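Local atomic coordinates of ethylbenzene dehydrogenase alpha-subunit (Aromatoleum aromaticum, PDB entry 2IVF), a protein that is a subunit of a dehydrogenase of the molybdopterin oxidoreductase family that binds molybdenum, an iron-sulfur cluster and two pterin guanine dinucleotide cofactors. Residues M226-G238 and F805-D817. Sequence-based numbering, arbitrary orientation.
Sequences MGAFHTFGKMHMG and FPTHTRRAQFYLD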
ATOM      1  N   MET A 226      -4.889 -24.195  -4.966  1.00 25.06           N
ATOM      2  CA  MET A 226      -4.811 -25.670  -5.044  1.00 23.68           C
ATOM      3  C   MET A 226      -6.173 -26.298  -5.278  1.00 23.18           C
ATOM      4  O   MET A 226      -6.277 -27.391  -5.838  1.00 22.35           O
ATOM      5  CB  MET A 226      -4.130 -26.219  -3.807  1.00 23.62           C
ATOM      6  CG  MET A 226      -2.633 -25.880  -3.780  1.00 24.01           C
ATOM      7  SD  MET A 226      -1.782 -26.800  -5.068  1.00 26.31           S
ATOM      8  CE  MET A 226      -1.631 -28.421  -4.305  1.00 27.89           C
ATOM      9  N   GLY A 227      -7.231 -25.589  -4.882  1.00 22.99           N
ATOM     10  CA  GLY A 227      -8.579 -26.046  -5.104  1.00 22.60           C
ATOM     11  C   GLY A 227      -8.964 -25.932  -6.575  1.00 21.85           C
ATOM     12  O   GLY A 227      -9.666 -26.767  -7.128  1.00 20.43           O
ATOM     13  N   ALA A 228      -8.498 -24.877  -7.206  1.00 21.97           N
ATOM     14  CA  ALA A 228      -8.649 -24.754  -8.641  1.00 23.24           C
ATOM     15  C   ALA A 228      -7.828 -25.863  -9.298  1.00 23.32           C
ATOM     16  O   ALA A 228      -8.290 -26.570 -10.200  1.00 23.64           O
ATOM     17  CB  ALA A 228      -8.151 -23.356  -9.099  1.00 21.03           C
ATOM     18  N   PHE A 229      -6.590 -26.021  -8.823  1.00 23.87           N
ATOM     19  CA  PHE A 229      -5.666 -27.007  -9.412  1.00 24.16           C
ATOM     20  C   PHE A 229      -6.331 -28.355  -9.365  1.00 23.50           C
ATOM     21  O   PHE A 229      -6.274 -29.123 -10.292  1.00 23.29           O
ATOM     22  CB  PHE A 229      -4.368 -27.022  -8.587  1.00 24.62           C
ATOM     23  CG  PHE A 229      -3.171 -27.582  -9.304  1.00 24.67           C
ATOM     24  CD1 PHE A 229      -2.795 -27.114 -10.549  1.00 28.79           C
ATOM     25  CD2 PHE A 229      -2.372 -28.510  -8.686  1.00 25.62           C
ATOM     26  CE1 PHE A 229      -1.681 -27.627 -11.179  1.00 26.25           C
ATOM     27  CE2 PHE A 229      -1.232 -29.049  -9.320  1.00 26.08           C
ATOM     28  CZ  PHE A 229      -0.882 -28.578 -10.549  1.00 27.67           C
ATOM     29  N   HIS A 230      -6.980 -28.660  -8.252  1.00 24.44           N
ATOM     30  CA  HIS A 230      -7.541 -29.974  -8.072  1.00 23.36           C
ATOM     31  C   HIS A 230      -8.902 -30.187  -8.741  1.00 22.42           C
ATOM     32  O   HIS A 230      -9.225 -31.298  -9.094  1.00 22.52           O
ATOM     33  CB  HIS A 230      -7.540 -30.342  -6.604  1.00 23.53           C
ATOM     34  CG  HIS A 230      -6.148 -30.570  -6.091  1.00 25.32           C
ATOM     35  ND1 HIS A 230      -5.844 -30.595  -4.756  1.00 24.54           N
ATOM     36  CD2 HIS A 230      -4.963 -30.717  -6.754  1.00 25.22           C
ATOM     37  CE1 HIS A 230      -4.539 -30.777  -4.606  1.00 28.42           C
ATOM     38  NE2 HIS A 230      -3.980 -30.858  -5.804  1.00 27.02           N
ATOM     39  N   THR A 231      -9.620 -29.108  -8.967  1.00 21.61           N
ATOM     40  CA  THR A 231     -10.951 -29.137  -9.608  1.00 22.36           C
ATOM     41  C   THR A 231     -10.819 -29.114 -11.125  1.00 22.13           C
ATOM     42  O   THR A 231     -11.399 -29.959 -11.832  1.00 22.91           O
ATOM     43  CB  THR A 231     -11.781 -27.943  -9.146  1.00 21.95           C
ATOM     44  OG1 THR A 231     -11.913 -27.982  -7.710  1.00 23.26           O
ATOM     45  CG2 THR A 231     -13.165 -27.932  -9.794  1.00 21.52           C
ATOM     46  N   PHE A 232     -10.010 -28.181 -11.620  1.00 22.09           N
ATOM     47  CA  PHE A 232      -9.863 -27.953 -13.045  1.00 21.50           C
ATOM     48  C   PHE A 232      -8.571 -28.538 -13.648  1.00 21.96           C
ATOM     49  O   PHE A 232      -8.415 -28.583 -14.886  1.00 22.02           O
ATOM     50  CB  PHE A 232      -9.891 -26.465 -13.310  1.00 21.45           C
ATOM     51  CG  PHE A 232     -11.086 -25.753 -12.718  1.00 21.34           C
ATOM     52  CD1 PHE A 232     -12.367 -26.012 -13.182  1.00 22.97           C
ATOM     53  CD2 PHE A 232     -10.917 -24.794 -11.720  1.00 23.01           C
ATOM     54  CE1 PHE A 232     -13.451 -25.327 -12.672  1.00 18.87           C
ATOM     55  CE2 PHE A 232     -12.012 -24.099 -11.206  1.00 22.46           C
ATOM     56  CZ  PHE A 232     -13.270 -24.385 -11.689  1.00 22.30           C
ATOM     57  N   GLY A 233      -7.641 -28.941 -12.795  1.00 21.77           N
ATOM     58  CA  GLY A 233      -6.358 -29.479 -13.269  1.00 21.90           C
ATOM     59  C   GLY A 233      -5.430 -28.336 -13.622  1.00 21.69           C
ATOM     60  O   GLY A 233      -4.367 -28.575 -14.129  1.00 23.37           O
ATOM     61  N   LYS A 234      -5.815 -27.079 -13.341  1.00 22.63           N
ATOM     62  CA  LYS A 234      -4.906 -25.955 -13.581  1.00 22.78           C
ATOM     63  C   LYS A 234      -5.332 -24.737 -12.813  1.00 23.60           C
ATOM     64  O   LYS A 234      -6.463 -24.652 -12.349  1.00 22.93           O
ATOM     65  CB  LYS A 234      -4.798 -25.616 -15.081  1.00 23.65           C
ATOM     66  CG  LYS A 234      -6.030 -24.914 -15.677  1.00 25.25           C
ATOM     67  CD  LYS A 234      -7.147 -25.868 -15.950  1.00 24.33           C
ATOM     68  CE  LYS A 234      -8.263 -25.225 -16.795  1.00 24.11           C
ATOM     69  NZ  LYS A 234      -7.824 -24.848 -18.192  1.00 21.85           N
ATOM     70  N   MET A 235      -4.418 -23.783 -12.674  1.00 23.08           N
ATOM     71  CA  MET A 235      -4.708 -22.600 -11.901  1.00 25.08           C
ATOM     72  C   MET A 235      -4.331 -21.323 -12.600  1.00 23.39           C
ATOM     73  O   MET A 235      -4.664 -20.274 -12.121  1.00 21.97           O
ATOM     74  CB  MET A 235      -4.067 -22.654 -10.507  1.00 25.65           C
ATOM     75  CG  MET A 235      -2.586 -22.559 -10.467  1.00 28.15           C
ATOM     76  SD  MET A 235      -1.919 -22.672  -8.758  1.00 35.26           S
ATOM     77  CE  MET A 235      -1.787 -24.443  -8.603  1.00 32.98           C
ATOM     78  N   HIS A 236      -3.636 -21.421 -13.720  1.00 23.07           N
ATOM     79  CA  HIS A 236      -3.129 -20.248 -14.375  1.00 22.88           C
ATOM     80  C   HIS A 236      -4.194 -19.647 -15.281  1.00 22.70           C
ATOM     81  O   HIS A 236      -4.055 -19.631 -16.497  1.00 23.19           O
ATOM     82  CB  HIS A 236      -1.851 -20.568 -15.102  1.00 23.38           C
ATOM     83  CG  HIS A 236      -0.673 -20.557 -14.200  1.00 25.67           C
ATOM     84  ND1 HIS A 236      -0.385 -19.481 -13.390  1.00 28.41           N
ATOM     85  CD2 HIS A 236       0.265 -21.495 -13.939  1.00 27.37           C
ATOM     86  CE1 HIS A 236       0.690 -19.757 -12.670  1.00 33.04           C
ATOM     87  NE2 HIS A 236       1.108 -20.970 -12.987  1.00 32.15           N
ATOM     88  N   MET A 237      -5.259 -19.166 -14.654  1.00 21.85           N
ATOM     89  CA  MET A 237      -6.413 -18.597 -15.355  1.00 22.61           C
ATOM     90  C   MET A 237      -6.572 -17.234 -14.758  1.00 22.51           C
ATOM     91  O   MET A 237      -6.273 -17.052 -13.587  1.00 21.64           O
ATOM     92  CB  MET A 237      -7.657 -19.410 -15.104  1.00 22.85           C
ATOM     93  CG  MET A 237      -7.493 -20.896 -15.475  1.00 21.53           C
ATOM     94  SD  MET A 237      -8.996 -21.777 -15.042  1.00 26.24           S
ATOM     95  CE  MET A 237      -8.767 -21.945 -13.273  1.00 27.13           C
ATOM     96  N   GLY A 238      -7.041 -16.272 -15.549  1.00 22.79           N
ATOM     97  CA  GLY A 238      -7.325 -14.983 -15.002  1.00 22.38           C
ATOM     98  C   GLY A 238      -8.293 -14.135 -15.792  1.00 22.11           C
ATOM     99  O   GLY A 238      -8.721 -14.489 -16.881  1.00 22.70           O
ATOM    100  N   PHE A 805     -11.014 -30.900 -19.569  1.00 21.48           N
ATOM    101  CA  PHE A 805     -10.143 -30.378 -18.550  1.00 21.39           C
ATOM    102  C   PHE A 805      -9.041 -31.373 -18.305  1.00 21.46           C
ATOM    103  O   PHE A 805      -9.260 -32.583 -18.445  1.00 20.76           O
ATOM    104  CB  PHE A 805     -10.905 -30.203 -17.241  1.00 21.90           C
ATOM    105  CG  PHE A 805     -11.863 -29.090 -17.250  1.00 21.85           C
ATOM    106  CD1 PHE A 805     -13.133 -29.250 -17.789  1.00 22.03           C
ATOM    107  CD2 PHE A 805     -11.502 -27.879 -16.720  1.00 21.09           C
ATOM    108  CE1 PHE A 805     -14.045 -28.194 -17.759  1.00 22.23           C
ATOM    109  CE2 PHE A 805     -12.378 -26.823 -16.704  1.00 23.99           C
ATOM    110  CZ  PHE A 805     -13.654 -26.985 -17.217  1.00 23.37           C
ATOM    111  N   PRO A 806      -7.836 -30.876 -17.947  1.00 21.89           N
ATOM    112  CA  PRO A 806      -6.756 -31.819 -17.689  1.00 21.91           C
ATOM    113  C   PRO A 806      -6.840 -32.469 -16.291  1.00 21.92           C
ATOM    114  O   PRO A 806      -5.967 -32.255 -15.424  1.00 22.63           O
ATOM    115  CB  PRO A 806      -5.522 -30.953 -17.875  1.00 21.27           C
ATOM    116  CG  PRO A 806      -5.961 -29.610 -17.325  1.00 22.61           C
ATOM    117  CD  PRO A 806      -7.379 -29.467 -17.822  1.00 22.36           C
ATOM    118  N   THR A 807      -7.887 -33.267 -16.092  1.00 21.24           N
ATOM    119  CA  THR A 807      -8.169 -33.901 -14.813  1.00 20.64           C
ATOM    120  C   THR A 807      -8.400 -35.413 -15.042  1.00 20.96           C
ATOM    121  O   THR A 807      -8.628 -35.844 -16.161  1.00 20.24           O
ATOM    122  CB  THR A 807      -9.450 -33.341 -14.138  1.00 21.01           C
ATOM    123  OG1 THR A 807     -10.588 -33.530 -14.984  1.00 20.12           O
ATOM    124  CG2 THR A 807      -9.340 -31.903 -13.748  1.00 18.80           C
ATOM    125  N   HIS A 808      -8.313 -36.187 -13.962  1.00 20.31           N
ATOM    126  CA  HIS A 808      -8.707 -37.595 -13.920  1.00 19.46           C
ATOM    127  C   HIS A 808      -9.977 -37.914 -14.743  1.00 19.30           C
ATOM    128  O   HIS A 808      -9.970 -38.832 -15.592  1.00 20.26           O
ATOM    129  CB  HIS A 808      -8.933 -37.977 -12.466  1.00 20.11           C
ATOM    130  CG  HIS A 808      -9.043 -39.448 -12.224  1.00 19.82           C
ATOM    131  ND1 HIS A 808      -7.995 -40.321 -12.445  1.00 21.71           N
ATOM    132  CD2 HIS A 808     -10.070 -40.203 -11.753  1.00 21.07           C
ATOM    133  CE1 HIS A 808      -8.376 -41.550 -12.132  1.00 22.38           C
ATOM    134  NE2 HIS A 808      -9.627 -41.504 -11.697  1.00 20.35           N
ATOM    135  N   THR A 809     -11.041 -37.180 -14.451  1.00 18.89           N
ATOM    136  CA  THR A 809     -12.371 -37.339 -15.076  1.00 19.27           C
ATOM    137  C   THR A 809     -12.556 -36.610 -16.399  1.00 19.20           C
ATOM    138  O   THR A 809     -13.618 -36.748 -17.050  1.00 18.58           O
ATOM    139  CB  THR A 809     -13.479 -36.816 -14.159  1.00 18.00           C
ATOM    140  OG1 THR A 809     -13.284 -35.416 -13.898  1.00 17.77           O
ATOM    141  CG2 THR A 809     -13.541 -37.619 -12.849  1.00 19.48           C
ATOM    142  N   ARG A 810     -11.545 -35.825 -16.778  1.00 20.36           N
ATOM    143  CA  ARG A 810     -11.585 -34.912 -17.936  1.00 20.10           C
ATOM    144  C   ARG A 810     -12.579 -33.763 -17.783  1.00 21.19           C
ATOM    145  O   ARG A 810     -12.856 -33.020 -18.729  1.00 20.44           O
ATOM    146  CB  ARG A 810     -11.843 -35.649 -19.233  1.00 21.00           C
ATOM    147  CG  ARG A 810     -10.645 -36.456 -19.713  1.00 20.49           C
ATOM    148  CD  ARG A 810      -9.545 -35.541 -20.313  1.00 23.59           C
ATOM    149  NE  ARG A 810      -8.272 -36.268 -20.436  1.00 25.32           N
ATOM    150  CZ  ARG A 810      -7.909 -36.964 -21.502  1.00 27.65           C
ATOM    151  NH1 ARG A 810      -8.699 -37.034 -22.552  1.00 30.19           N
ATOM    152  NH2 ARG A 810      -6.748 -37.614 -21.520  1.00 28.19           N
ATOM    153  N   ARG A 811     -13.111 -33.633 -16.579  1.00 21.32           N
ATOM    154  CA  ARG A 811     -14.087 -32.612 -16.265  1.00 20.38           C
ATOM    155  C   ARG A 811     -13.684 -31.800 -15.057  1.00 20.86           C
ATOM    156  O   ARG A 811     -12.669 -32.062 -14.410  1.00 19.36           O
ATOM    157  CB  ARG A 811     -15.444 -33.259 -16.046  1.00 20.12           C
ATOM    158  CG  ARG A 811     -15.988 -33.869 -17.320  1.00 19.75           C
ATOM    159  CD  ARG A 811     -16.728 -35.191 -17.120  1.00 20.67           C
ATOM    160  NE  ARG A 811     -17.375 -35.466 -18.392  1.00 21.34           N
ATOM    161  CZ  ARG A 811     -16.770 -35.981 -19.459  1.00 21.59           C
ATOM    162  NH1 ARG A 811     -15.514 -36.403 -19.393  1.00 23.23           N
ATOM    163  NH2 ARG A 811     -17.451 -36.129 -20.584  1.00 20.91           N
ATOM    164  N   ALA A 812     -14.440 -30.726 -14.808  1.00 20.41           N
ATOM    165  CA  ALA A 812     -14.220 -29.923 -13.616  1.00 20.56           C
ATOM    166  C   ALA A 812     -14.711 -30.848 -12.507  1.00 20.95           C
ATOM    167  O   ALA A 812     -15.873 -31.211 -12.495  1.00 21.38           O
ATOM    168  CB  ALA A 812     -14.993 -28.662 -13.662  1.00 19.64           C
ATOM    169  N   GLN A 813     -13.812 -31.217 -11.613  1.00 19.63           N
ATOM    170  CA  GLN A 813     -13.967 -32.428 -10.841  1.00 20.82           C
ATOM    171  C   GLN A 813     -14.077 -32.126  -9.367  1.00 20.41           C
ATOM    172  O   GLN A 813     -13.120 -31.714  -8.755  1.00 19.67           O
ATOM    173  CB  GLN A 813     -12.791 -33.333 -11.089  1.00 20.47           C
ATOM    174  CG  GLN A 813     -12.959 -34.655 -10.429  1.00 20.48           C
ATOM    175  CD  GLN A 813     -11.875 -35.626 -10.755  1.00 21.89           C
ATOM    176  OE1 GLN A 813     -11.252 -35.528 -11.814  1.00 20.87           O
ATOM    177  NE2 GLN A 813     -11.652 -36.590  -9.864  1.00 21.24           N
ATOM    178  N   PHE A 814     -15.282 -32.291  -8.832  1.00 21.41           N
ATOM    179  CA  PHE A 814     -15.545 -32.093  -7.417  1.00 21.22           C
ATOM    180  C   PHE A 814     -15.387 -33.299  -6.539  1.00 21.56           C
ATOM    181  O   PHE A 814     -15.259 -33.122  -5.333  1.00 22.25           O
ATOM    182  CB  PHE A 814     -16.902 -31.476  -7.263  1.00 21.77           C
ATOM    183  CG  PHE A 814     -16.971 -30.168  -7.946  1.00 21.50           C
ATOM    184  CD1 PHE A 814     -16.446 -29.052  -7.340  1.00 20.98           C
ATOM    185  CD2 PHE A 814     -17.418 -30.077  -9.236  1.00 21.29           C
ATOM    186  CE1 PHE A 814     -16.408 -27.854  -7.979  1.00 24.01           C
ATOM    187  CE2 PHE A 814     -17.384 -28.869  -9.881  1.00 22.95           C
ATOM    188  CZ  PHE A 814     -16.887 -27.751  -9.239  1.00 23.91           C
ATOM    189  N   TYR A 815     -15.384 -34.491  -7.136  1.00 21.46           N
ATOM    190  CA  TYR A 815     -15.148 -35.728  -6.393  1.00 21.35           C
ATOM    191  C   TYR A 815     -13.726 -36.249  -6.620  1.00 21.45           C
ATOM    192  O   TYR A 815     -13.385 -36.662  -7.734  1.00 22.22           O
ATOM    193  CB  TYR A 815     -16.220 -36.738  -6.764  1.00 20.39           C
ATOM    194  CG  TYR A 815     -16.251 -37.972  -5.903  1.00 19.56           C
ATOM    195  CD1 TYR A 815     -16.513 -37.892  -4.543  1.00 18.55           C
ATOM    196  CD2 TYR A 815     -16.041 -39.213  -6.442  1.00 17.53           C
ATOM    197  CE1 TYR A 815     -16.531 -39.052  -3.741  1.00 19.18           C
ATOM    198  CE2 TYR A 815     -16.057 -40.348  -5.656  1.00 17.75           C
ATOM    199  CZ  TYR A 815     -16.315 -40.270  -4.316  1.00 17.87           C
ATOM    200  OH  TYR A 815     -16.353 -41.425  -3.538  1.00 17.95           O
ATOM    201  N   LEU A 816     -12.886 -36.215  -5.580  1.00 21.36           N
ATOM    202  CA  LEU A 816     -11.501 -36.732  -5.687  1.00 21.41           C
ATOM    203  C   LEU A 816     -11.469 -38.077  -5.002  1.00 22.06           C
ATOM    204  O   LEU A 816     -11.487 -38.163  -3.779  1.00 22.87           O
ATOM    205  CB  LEU A 816     -10.485 -35.775  -5.084  1.00 22.50           C
ATOM    206  CG  LEU A 816     -10.596 -34.353  -5.658  1.00 20.59           C
ATOM    207  CD1 LEU A 816      -9.722 -33.352  -4.876  1.00 20.80           C
ATOM    208  CD2 LEU A 816     -10.216 -34.305  -7.137  1.00 19.70           C
ATOM    209  N   ASP A 817     -11.464 -39.123  -5.807  1.00 21.59           N
ATOM    210  CA  ASP A 817     -11.665 -40.497  -5.289  1.00 21.29           C
ATOM    211  C   ASP A 817     -10.365 -41.241  -4.981  1.00 21.11           C
ATOM    212  O   ASP A 817     -10.351 -42.453  -4.874  1.00 21.98           O
ATOM    213  CB  ASP A 817     -12.619 -41.279  -6.182  1.00 20.85           C
ATOM    214  CG  ASP A 817     -11.981 -41.765  -7.482  1.00 21.24           C
ATOM    215  OD1 ASP A 817     -11.021 -41.117  -7.989  1.00 23.00           O
ATOM    216  OD2 ASP A 817     -12.433 -42.805  -7.989  1.00 22.25           O
TER
HETATM  217  O   HOH W   1     -12.701 -30.387  -6.458  1.00 21.05           O
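Thr231, in the last turn of helix 226-232, meets the 805-817 loop with both its backbone and its side chain. Its carbonyl O, near the helix end, accepts the one direct hydrogen bond between the segments, from Gln813 N at 2.7 Å. The side chain divides its work: CG2, lying anti to the backbone N (OG1 at chi1 -59°), sits over one face of the Phe814 ring, 4.1 Å from the centroid, a CH-pi contact. OG1 turns back to donate to Gly227 O and accepts a hydrogen bond from a water that also donates to Gln813 O. A threonine thus serves an apolar face and a polar bridge at once.

Phe232 lies side by side with Phe805, their planes 29° apart but slid so far that the rings barely overlap; Phe232 CD1 comes within 3.6 Å of Phe805 CE2. The small Ala812 fits in beside them, its CB 3.8 Å from Phe232 CD1. Such a helix end docked on an irregular loop joins segments more than 560 residues apart in the sequence of this molybdopterin oxidoreductase chain, in a buried region to which helix 454-467 contributes Arg459, touching Thr231, and Leu463, touching Phe814.

Pro806 packs its ring against the backbone at the helix end, where its CD lies 3.2 Å from Phe232 O. At Gly233 the chain leaves the helix with positive phi (81°), which glycine adopts readily; having no CB, it lets Pro806 O come close, and Gly233 CA lies 3.5 Å from Pro806 O in a CA-H...O contact. Pro806 also touches helix 526-540, whose Glu527 forms a salt bridge with Lys234; the lysine NZ also bonds to Ala781 O.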